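Local coordinates for protein histone-lysine N-methyltransferase, H3 lysine-9 specific SUVH6 (Arabidopsis thaliana, PDB 6A5K) that methylates histone H3 at the H3K9 mark with S-adenosylmethionine as methyl donor and probably reads non-CG DNA methylation through its SRA domain, at residues A[313-318]-A[342-347]; A[21-26]-A[321-326]; A[127-132]-A[213-218]. The protein carries 1 engineered substitution. One frame throughout, in Å; residues are numbered along the deposited sequence.

In the fold
Two of the three contacts adjoin and the third stands apart. Interaction 1 (313-318 with 342-347) and interaction 2 (21-26 with 321-326) have centres 10 Å apart and touch directly: I314 O accepts a hydrogen bond from Q26, and N317 OD1 one from R22. Both use the long pre-SET loop between helix 305-309 and strand 328-330, and their segments alternate along the chain. Interaction 3 (127-132 with 213-218) lies in the SRA sheet, centred 38 Å from interaction 2 and 44 Å from interaction 1. The SRA domain is thus inserted in sequence between helix 5-29 and the zinc-bearing pre-SET region on which that helix packs.

Interaction 1 of 3, residues A[313-318]-A[342-347]. With ZN (zinc ion), chain C.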
loop_
_atom_site.group_PDB
_atom_site.type_symbol
_atom_site.label_atom_id
_atom_site.label_comp_id
_atom_site.label_asym_id
_atom_site.label_seq_id
_atom_site.Cartn_x
_atom_site.Cartn_y
_atom_site.Cartn_z
ATOM N N GLU A 313 -22.291 9.204 -4.760
ATOM C CA GLU A 313 -21.193 9.438 -3.829
ATOM C C GLU A 313 -19.864 9.683 -4.537
ATOM O O GLU A 313 -19.733 9.453 -5.735
ATOM C CB GLU A 313 -21.059 8.260 -2.859
ATOM C CG GLU A 313 -20.766 6.927 -3.518
ATOM C CD GLU A 313 -20.650 5.796 -2.507
ATOM O OE1 GLU A 313 -21.564 5.651 -1.665
ATOM O OE2 GLU A 313 -19.643 5.061 -2.547
ATOM N N ILE A 314 -18.890 10.166 -3.774
ATOM C CA ILE A 314 -17.535 10.404 -4.259
ATOM C C ILE A 314 -16.667 9.201 -3.923
ATOM O O ILE A 314 -16.470 8.901 -2.747
ATOM C CB ILE A 314 -16.912 11.663 -3.604
ATOM C CG1 ILE A 314 -17.861 12.853 -3.702
ATOM C CG2 ILE A 314 -15.569 11.991 -4.237
ATOM C CD1 ILE A 314 -18.092 13.308 -5.107
ATOM N N PRO A 315 -16.144 8.503 -4.942
ATOM C CA PRO A 315 -15.399 7.267 -4.660
ATOM C C PRO A 315 -13.965 7.491 -4.161
ATOM O O PRO A 315 -13.255 6.517 -3.912
ATOM C CB PRO A 315 -15.395 6.551 -6.015
ATOM C CG PRO A 315 -15.513 7.648 -7.014
ATOM C CD PRO A 315 -16.405 8.674 -6.382
ATOM N N TYR A 316 -13.548 8.746 -4.038
ATOM C CA TYR A 316 -12.246 9.075 -3.470
ATOM C C TYR A 316 -12.439 9.916 -2.216
ATOM O O TYR A 316 -13.421 10.639 -2.102
ATOM C CB TYR A 316 -11.378 9.852 -4.471
ATOM C CG TYR A 316 -11.046 9.124 -5.758
ATOM C CD1 TYR A 316 -10.063 8.135 -5.794
ATOM C CD2 TYR A 316 -11.692 9.450 -6.950
ATOM C CE1 TYR A 316 -9.750 7.476 -6.977
ATOM C CE2 TYR A 316 -11.385 8.794 -8.137
ATOM C CZ TYR A 316 -10.419 7.812 -8.145
ATOM O OH TYR A 316 -10.118 7.164 -9.328
ATOM N N ASN A 317 -11.499 9.839 -1.278
ATOM C CA ASN A 317 -11.458 10.823 -0.202
ATOM C C ASN A 317 -10.842 12.119 -0.717
ATOM O O ASN A 317 -10.273 12.154 -1.804
ATOM C CB ASN A 317 -10.676 10.300 1.008
ATOM C CG ASN A 317 -11.413 9.196 1.743
ATOM O OD1 ASN A 317 -10.900 8.090 1.896
ATOM N ND2 ASN A 317 -12.629 9.491 2.193
ATOM N N PHE A 318 -10.930 13.180 0.073
ATOM C CA PHE A 318 -10.446 14.482 -0.377
ATOM C C PHE A 318 -8.923 14.507 -0.546
ATOM O O PHE A 318 -8.384 15.410 -1.189
ATOM C CB PHE A 318 -10.881 15.587 0.589
ATOM C CG PHE A 318 -12.347 15.933 0.507
ATOM C CD1 PHE A 318 -13.194 15.250 -0.355
ATOM C CD2 PHE A 318 -12.871 16.950 1.287
ATOM C CE1 PHE A 318 -14.539 15.567 -0.427
ATOM C CE2 PHE A 318 -14.218 17.279 1.218
ATOM C CZ PHE A 318 -15.053 16.584 0.357
ATOM N N CYS A 342 -10.276 18.871 -8.745
ATOM C CA CYS A 342 -11.520 18.179 -8.420
ATOM C C CYS A 342 -11.255 16.832 -7.776
ATOM O O CYS A 342 -10.387 16.082 -8.222
ATOM C CB CYS A 342 -12.387 17.975 -9.663
ATOM S SG CYS A 342 -13.879 17.005 -9.304
ATOM N N TYR A 343 -12.014 16.531 -6.729
ATOM C CA TYR A 343 -11.857 15.277 -5.997
ATOM C C TYR A 343 -12.094 14.067 -6.900
ATOM O O TYR A 343 -11.621 12.962 -6.621
ATOM C CB TYR A 343 -12.808 15.262 -4.801
ATOM C CG TYR A 343 -12.522 16.374 -3.809
ATOM C CD1 TYR A 343 -11.242 16.562 -3.301
ATOM C CD2 TYR A 343 -13.526 17.246 -3.396
ATOM C CE1 TYR A 343 -10.969 17.579 -2.394
ATOM C CE2 TYR A 343 -13.263 18.266 -2.486
ATOM C CZ TYR A 343 -11.981 18.422 -1.992
ATOM O OH TYR A 343 -11.709 19.422 -1.097
ATOM N N LEU A 344 -12.823 14.290 -7.989
ATOM C CA LEU A 344 -13.074 13.248 -8.975
ATOM C C LEU A 344 -12.080 13.280 -10.138
ATOM O O LEU A 344 -12.371 12.774 -11.215
ATOM C CB LEU A 344 -14.495 13.367 -9.524
ATOM C CG LEU A 344 -15.627 13.065 -8.546
ATOM C CD1 LEU A 344 -16.974 13.213 -9.249
ATOM C CD2 LEU A 344 -15.455 11.664 -7.977
ATOM N N ARG A 345 -10.921 13.895 -9.932
ATOM C CA ARG A 345 -9.848 13.812 -10.917
ATOM C C ARG A 345 -8.600 13.270 -10.240
ATOM O O ARG A 345 -7.899 13.993 -9.539
ATOM C CB ARG A 345 -9.563 15.174 -11.557
ATOM C CG ARG A 345 -10.718 15.764 -12.346
ATOM C CD ARG A 345 -10.283 17.081 -12.983
ATOM N NE ARG A 345 -11.388 17.846 -13.551
ATOM C CZ ARG A 345 -11.796 17.732 -14.808
ATOM N NH1 ARG A 345 -11.209 16.855 -15.615
ATOM N NH2 ARG A 345 -12.801 18.480 -15.252
ATOM N N VAL A 346 -8.338 11.985 -10.435
ATOM C CA VAL A 346 -7.212 11.338 -9.770
ATOM C C VAL A 346 -6.341 10.571 -10.765
ATOM O O VAL A 346 -5.238 11.013 -11.090
ATOM C CB VAL A 346 -7.690 10.381 -8.648
ATOM C CG1 VAL A 346 -6.498 9.683 -8.000
ATOM C CG2 VAL A 346 -8.492 11.140 -7.604
ATOM N N THR A 347 -6.833 9.435 -11.258
ATOM C CA THR A 347 -6.019 8.577 -12.120
ATOM C C THR A 347 -5.707 9.243 -13.466
ATOM O O THR A 347 -4.717 8.906 -14.120
ATOM C CB THR A 347 -6.693 7.195 -12.382
ATOM O OG1 THR A 347 -7.887 7.357 -13.163
ATOM C CG2 THR A 347 -7.042 6.524 -11.080
HETATM ZN ZN ZN C . -15.440 17.453 -11.076
HETATM O O HOH W 1 -9.809 12.981 -4.635
#
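Beside the triangular pre-SET cluster of three zinc ions and nine cysteines, residues 313-318 and 342-347 meet through F318 on Y343, V346 on Y316, and L344 against I314 and P315. C342 ties this packing to the metal: its SG, anti to the backbone N (chi1 176°), binds a zinc ion at 2.4 Å, and C296, C332 and C338 complete the site. The same sulfur accepts a hydrogen bond from L344 N at 3.2 Å, which probably eases the negative charge on the thiolate. C342 opens a type I turn that runs to R345, closed by a backbone bond from R345 N to C342 O.

From this turn Y343 lays its ring flat over F318 in an offset stack, with the planes only 3° from parallel and the ring centroids 3.8 Å apart. Two large flat side chains suit a partly exposed place where one face of each can be covered by the other. L344 works on the buried side. Its CD2 branch lies 3.5 Å from P315 CD and also reaches I314 CG2, so two branched chains and a rigid pyrrolidine fit together without polar groups.

Further along, V346 sets its CG2 methyl squarely over the Y316 ring, 3.5 Å from the centroid and 5° off the normal, a CH-pi contact; with CG2 anti to the carbonyl carbon, this methyl is the one turned to the ring. T347 CG2 touches the hydroxyl oxygen of Y316, while T347 OG1 turns to E331. No direct hydrogen bond joins the two segments; one water does so instead, donating to N317 O at 3.0 Å and to Y343 O at 2.7 Å.

Interaction 2 of 3, residues A[21-26]-A[321-326]; sequences CRKILQ and AIVGAK
Both ends of the Q26 amide are engaged while its flank rests on V323: OE1 takes a hydrogen bond from K23 NZ at 2.9 Å, and NE2 donates to I314 O of the pre-SET loop. The lysine nitrogen approaches in the plane of the Q26 carbonyl, at a C=O...N angle of 147°. To get there the K23 chain bends at chi2 (64°) and chi3 (58°) and curls forward along its own helix to the next turn. A glutamine suits the spot, since one amide can accept at one end and donate at the other, which fixes its rotation.

V323 fills the angle between these chains. Its CG2 methyl lies 3.8 Å from Q26 NE2, and its CG1 lies 3.9 Å from R22 O and 4.1 Å from K23 CE; the K23 and Q26 chains each run about at right angles to it. The two methyls of a valine can thus touch three helix residues at once.

R22 reaches A321, two residues before V323. Its chain runs extended from CG to NE, passing I322 O, and brings the guanidinium over A321, whose CB sits 3.4 Å from R22 CZ, over the centre of one face. A short alanine lets the flat group settle so closely. The polar rim of R22 is held by N317 through NH1 and by a salt bridge from NH2 to D319.

A turn of helix 5-29, which also packs on helix 44-54 through C21 and I24, thus rests on the loop before strand 328-330, joining the N-terminal helices of this SUVH protein to its zinc-binding pre-SET region.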
loop_
_atom_site.group_PDB
_atom_site.type_symbol
_atom_site.label_atom_id
_atom_site.label_comp_id
_atom_site.label_asym_id
_atom_site.label_seq_id
_atom_site.Cartn_x
_atom_site.Cartn_y
_atom_site.Cartn_z
ATOM N N CYS A 21 -11.944 3.312 8.321
ATOM C CA CYS A 21 -11.466 4.693 8.455
ATOM C C CYS A 21 -11.926 5.580 7.294
ATOM O O CYS A 21 -12.489 6.667 7.495
ATOM C CB CYS A 21 -9.935 4.745 8.524
ATOM S SG CYS A 21 -9.200 4.183 10.073
ATOM N N ARG A 22 -11.673 5.117 6.074
ATOM C CA ARG A 22 -11.930 5.950 4.906
ATOM C C ARG A 22 -13.416 6.011 4.561
ATOM O O ARG A 22 -13.865 6.962 3.919
ATOM C CB ARG A 22 -11.102 5.456 3.720
ATOM C CG ARG A 22 -9.602 5.713 3.935
ATOM C CD ARG A 22 -8.797 5.719 2.640
ATOM N NE ARG A 22 -7.461 6.279 2.847
ATOM C CZ ARG A 22 -7.173 7.575 2.776
ATOM N NH1 ARG A 22 -8.128 8.456 2.504
ATOM N NH2 ARG A 22 -5.930 7.997 2.979
ATOM N N LYS A 23 -14.189 5.023 4.998
ATOM C CA LYS A 23 -15.641 5.109 4.828
ATOM C C LYS A 23 -16.240 6.129 5.806
ATOM O O LYS A 23 -17.146 6.899 5.455
ATOM C CB LYS A 23 -16.293 3.737 5.009
ATOM C CG LYS A 23 -17.819 3.765 4.947
ATOM C CD LYS A 23 -18.336 4.191 3.575
ATOM C CE LYS A 23 -17.837 3.269 2.473
ATOM N NZ LYS A 23 -18.577 3.485 1.196
ATOM N N ILE A 24 -15.734 6.141 7.036
ATOM C CA ILE A 24 -16.166 7.145 8.005
ATOM C C ILE A 24 -15.806 8.542 7.493
ATOM O O ILE A 24 -16.620 9.483 7.550
ATOM C CB ILE A 24 -15.534 6.916 9.391
ATOM C CG1 ILE A 24 -16.017 5.596 9.989
ATOM C CG2 ILE A 24 -15.866 8.068 10.337
ATOM C CD1 ILE A 24 -15.292 5.211 11.269
ATOM N N LEU A 25 -14.591 8.667 6.969
ATOM C CA LEU A 25 -14.138 9.943 6.425
ATOM C C LEU A 25 -14.987 10.356 5.226
ATOM O O LEU A 25 -15.316 11.528 5.069
ATOM C CB LEU A 25 -12.659 9.867 6.035
ATOM C CG LEU A 25 -12.023 11.158 5.510
ATOM C CD1 LEU A 25 -12.004 12.227 6.595
ATOM C CD2 LEU A 25 -10.615 10.888 5.012
ATOM N N GLN A 26 -15.342 9.391 4.385
ATOM C CA GLN A 26 -16.181 9.661 3.223
ATOM C C GLN A 26 -17.531 10.209 3.669
ATOM O O GLN A 26 -18.070 11.135 3.062
ATOM C CB GLN A 26 -16.372 8.392 2.381
ATOM C CG GLN A 26 -17.149 8.604 1.085
ATOM C CD GLN A 26 -17.534 7.289 0.422
ATOM O OE1 GLN A 26 -17.976 6.355 1.092
ATOM N NE2 GLN A 26 -17.358 7.207 -0.895
ATOM N N ALA A 321 -6.950 9.476 -2.140
ATOM C CA ALA A 321 -6.993 8.026 -1.999
ATOM C C ALA A 321 -8.377 7.474 -2.331
ATOM O O ALA A 321 -9.392 8.093 -2.008
ATOM C CB ALA A 321 -6.591 7.623 -0.580
ATOM N N ILE A 322 -8.413 6.308 -2.971
ATOM C CA ILE A 322 -9.672 5.627 -3.258
ATOM C C ILE A 322 -10.267 5.114 -1.940
ATOM O O ILE A 322 -9.543 4.644 -1.059
ATOM C CB ILE A 322 -9.469 4.463 -4.271
ATOM C CG1 ILE A 322 -10.800 3.941 -4.800
ATOM C CG2 ILE A 322 -8.639 3.317 -3.673
ATOM C CD1 ILE A 322 -10.619 2.827 -5.849
ATOM N N VAL A 323 -11.579 5.251 -1.780
ATOM C CA VAL A 323 -12.228 4.798 -0.553
ATOM C C VAL A 323 -12.247 3.271 -0.509
ATOM O O VAL A 323 -11.984 2.655 0.528
ATOM C CB VAL A 323 -13.665 5.349 -0.438
ATOM C CG1 VAL A 323 -14.369 4.776 0.785
ATOM C CG2 VAL A 323 -13.651 6.883 -0.393
ATOM N N GLY A 324 -12.554 2.670 -1.652
ATOM C CA GLY A 324 -12.577 1.229 -1.791
ATOM C C GLY A 324 -12.847 0.869 -3.235
ATOM O O GLY A 324 -13.345 1.698 -4.006
ATOM N N ALA A 325 -12.511 -0.363 -3.602
ATOM C CA ALA A 325 -12.754 -0.857 -4.947
ATOM C C ALA A 325 -14.246 -0.833 -5.256
ATOM O O ALA A 325 -15.073 -1.012 -4.364
ATOM C CB ALA A 325 -12.195 -2.267 -5.106
ATOM N N LYS A 326 -14.574 -0.586 -6.522
ATOM C CA LYS A 326 -15.940 -0.650 -7.029
ATOM C C LYS A 326 -15.866 -1.277 -8.413
ATOM O O LYS A 326 -14.779 -1.340 -8.995
ATOM C CB LYS A 326 -16.584 0.741 -7.107
ATOM C CG LYS A 326 -16.650 1.500 -5.795
ATOM C CD LYS A 326 -17.365 2.829 -5.978
ATOM C CE LYS A 326 -18.866 2.635 -6.150
ATOM N NZ LYS A 326 -19.565 3.918 -6.442
#

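Interaction 3 of 3, residues A[127-132]-A[213-218]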
loop_
_atom_site.group_PDB
_atom_site.type_symbol
_atom_site.label_atom_id
_atom_site.label_comp_id
_atom_site.label_asym_id
_atom_site.label_seq_id
_atom_site.Cartn_x
_atom_site.Cartn_y
_atom_site.Cartn_z
ATOM N N LEU A 127 20.801 1.644 18.205
ATOM C CA LEU A 127 19.736 2.617 18.398
ATOM C C LEU A 127 19.809 3.172 19.819
ATOM O O LEU A 127 19.968 2.411 20.765
ATOM C CB LEU A 127 18.380 1.948 18.127
ATOM C CG LEU A 127 17.040 2.646 18.351
ATOM C CD1 LEU A 127 16.019 2.080 17.378
ATOM C CD2 LEU A 127 16.553 2.477 19.775
ATOM N N THR A 128 19.720 4.488 19.977
ATOM C CA THR A 128 19.605 5.068 21.314
ATOM C C THR A 128 18.187 5.575 21.525
ATOM O O THR A 128 17.646 6.299 20.695
ATOM C CB THR A 128 20.599 6.222 21.552
ATOM O OG1 THR A 128 20.180 7.368 20.807
ATOM C CG2 THR A 128 22.005 5.828 21.141
ATOM N N TYR A 129 17.593 5.188 22.645
ATOM C CA TYR A 129 16.186 5.445 22.905
ATOM C C TYR A 129 16.011 6.221 24.206
ATOM O O TYR A 129 16.616 5.879 25.216
ATOM C CB TYR A 129 15.419 4.125 22.966
ATOM C CG TYR A 129 13.971 4.286 23.337
ATOM C CD1 TYR A 129 13.037 4.719 22.397
ATOM C CD2 TYR A 129 13.531 4.010 24.622
ATOM C CE1 TYR A 129 11.705 4.869 22.737
ATOM C CE2 TYR A 129 12.205 4.160 24.967
ATOM C CZ TYR A 129 11.295 4.588 24.022
ATOM O OH TYR A 129 9.975 4.738 24.379
ATOM N N THR A 130 15.181 7.259 24.188
ATOM C CA THR A 130 14.977 8.072 25.385
ATOM C C THR A 130 13.738 7.622 26.162
ATOM O O THR A 130 12.668 7.419 25.590
ATOM C CB THR A 130 14.861 9.556 25.030
ATOM O OG1 THR A 130 15.997 9.937 24.248
ATOM C CG2 THR A 130 14.811 10.408 26.295
ATOM N N GLY A 131 13.901 7.485 27.475
ATOM C CA GLY A 131 12.921 6.844 28.332
ATOM C C GLY A 131 11.649 7.608 28.641
ATOM O O GLY A 131 11.425 8.707 28.124
ATOM N N GLN A 132 10.841 7.007 29.520
ATOM C CA GLN A 132 9.466 7.409 29.828
ATOM C C GLN A 132 8.698 7.759 28.563
ATOM O O GLN A 132 8.285 6.864 27.821
ATOM C CB GLN A 132 9.424 8.581 30.817
ATOM C CG GLN A 132 8.368 9.629 30.473
ATOM C CD GLN A 132 8.233 10.706 31.533
ATOM O OE1 GLN A 132 7.569 10.506 32.550
ATOM N NE2 GLN A 132 8.863 11.855 31.301
ATOM N N PHE A 213 16.155 8.984 31.335
ATOM C CA PHE A 213 16.849 7.729 31.069
ATOM C C PHE A 213 17.048 7.513 29.576
ATOM O O PHE A 213 16.157 7.798 28.773
ATOM C CB PHE A 213 16.082 6.543 31.663
ATOM C CG PHE A 213 16.037 6.544 33.159
ATOM C CD1 PHE A 213 14.968 7.109 33.837
ATOM C CD2 PHE A 213 17.073 5.990 33.892
ATOM C CE1 PHE A 213 14.933 7.111 35.221
ATOM C CE2 PHE A 213 17.044 5.993 35.277
ATOM C CZ PHE A 213 15.973 6.553 35.941
ATOM N N LYS A 214 18.219 7.003 29.213
ATOM C CA LYS A 214 18.506 6.648 27.832
ATOM C C LYS A 214 19.004 5.207 27.770
ATOM O O LYS A 214 19.685 4.742 28.681
ATOM C CB LYS A 214 19.532 7.603 27.226
ATOM C CG LYS A 214 19.058 9.049 27.171
ATOM C CD LYS A 214 19.403 9.698 25.844
ATOM C CE LYS A 214 18.804 11.091 25.744
ATOM N NZ LYS A 214 18.972 11.670 24.380
ATOM N N PHE A 215 18.658 4.512 26.692
ATOM C CA PHE A 215 18.935 3.088 26.541
ATOM C C PHE A 215 19.626 2.850 25.206
ATOM O O PHE A 215 19.256 3.454 24.203
ATOM C CB PHE A 215 17.633 2.265 26.608
ATOM C CG PHE A 215 16.844 2.464 27.876
ATOM C CD1 PHE A 215 16.003 3.561 28.023
ATOM C CD2 PHE A 215 16.924 1.542 28.912
ATOM C CE1 PHE A 215 15.269 3.744 29.185
ATOM C CE2 PHE A 215 16.194 1.713 30.077
ATOM C CZ PHE A 215 15.368 2.819 30.216
ATOM N N GLN A 216 20.626 1.977 25.181
ATOM C CA GLN A 216 21.213 1.582 23.906
ATOM C C GLN A 216 20.746 0.184 23.532
ATOM O O GLN A 216 20.887 -0.748 24.313
ATOM C CB GLN A 216 22.743 1.634 23.954
ATOM C CG GLN A 216 23.403 1.057 22.713
ATOM C CD GLN A 216 24.902 1.234 22.719
ATOM O OE1 GLN A 216 25.400 2.355 22.673
ATOM N NE2 GLN A 216 25.630 0.129 22.775
ATOM N N LEU A 217 20.184 0.051 22.337
ATOM C CA LEU A 217 19.742 -1.239 21.824
ATOM C C LEU A 217 20.538 -1.610 20.580
ATOM O O LEU A 217 20.963 -0.737 19.824
ATOM C CB LEU A 217 18.247 -1.223 21.495
ATOM C CG LEU A 217 17.245 -0.982 22.630
ATOM C CD1 LEU A 217 17.120 0.503 22.957
ATOM C CD2 LEU A 217 15.880 -1.578 22.296
ATOM N N ARG A 218 20.739 -2.907 20.374
ATOM C CA ARG A 218 21.436 -3.391 19.189
ATOM C C ARG A 218 20.608 -4.473 18.501
ATOM O O ARG A 218 20.101 -5.394 19.144
ATOM C CB ARG A 218 22.831 -3.924 19.543
ATOM C CG ARG A 218 23.642 -4.356 18.327
ATOM C CD ARG A 218 25.003 -4.928 18.726
ATOM N NE ARG A 218 25.804 -3.969 19.482
ATOM C CZ ARG A 218 26.664 -3.115 18.936
ATOM N NH1 ARG A 218 26.836 -3.094 17.621
ATOM N NH2 ARG A 218 27.351 -2.278 19.703
#
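A chi1 of 175° in L127 and of -63° in L217 turns the two leucines the same way, and they lie side by side with L127 CD2 3.8 Å from L217 CD1. On the same face Y129 CD2, at the edge of its ring, lies 4.2 Å from F215 CD1, and Y129 CB touches L217 CD1. Apolar residues suit this face because L161 of helix 156-167 and I111 of strand 105-113 lie against it.

Antiparallel hydrogen-bonded pairs join L127 to L217 and Y129 to F215, each with two bonds; the straightest, from L217 N to L127 O, is 2.8 Å long with 175° at the hydrogen. Beyond the strand end, G131 N bonds to F213 O, and G131 CA lies at the edge of the F215 ring, a tight place that suits a residue without a side chain.

T128, T130, K214 and Q216 point to the opposite face, where T130 OG1 packs alongside K214 CE at 3.4 Å and Q216 NE2 bonds to E199 OE1. K214 and Q216 also bond by their backbones to strand 190-205, so strand 211-219 lies between it and strand 126-130 in the curved beta sheet of the SRA domain.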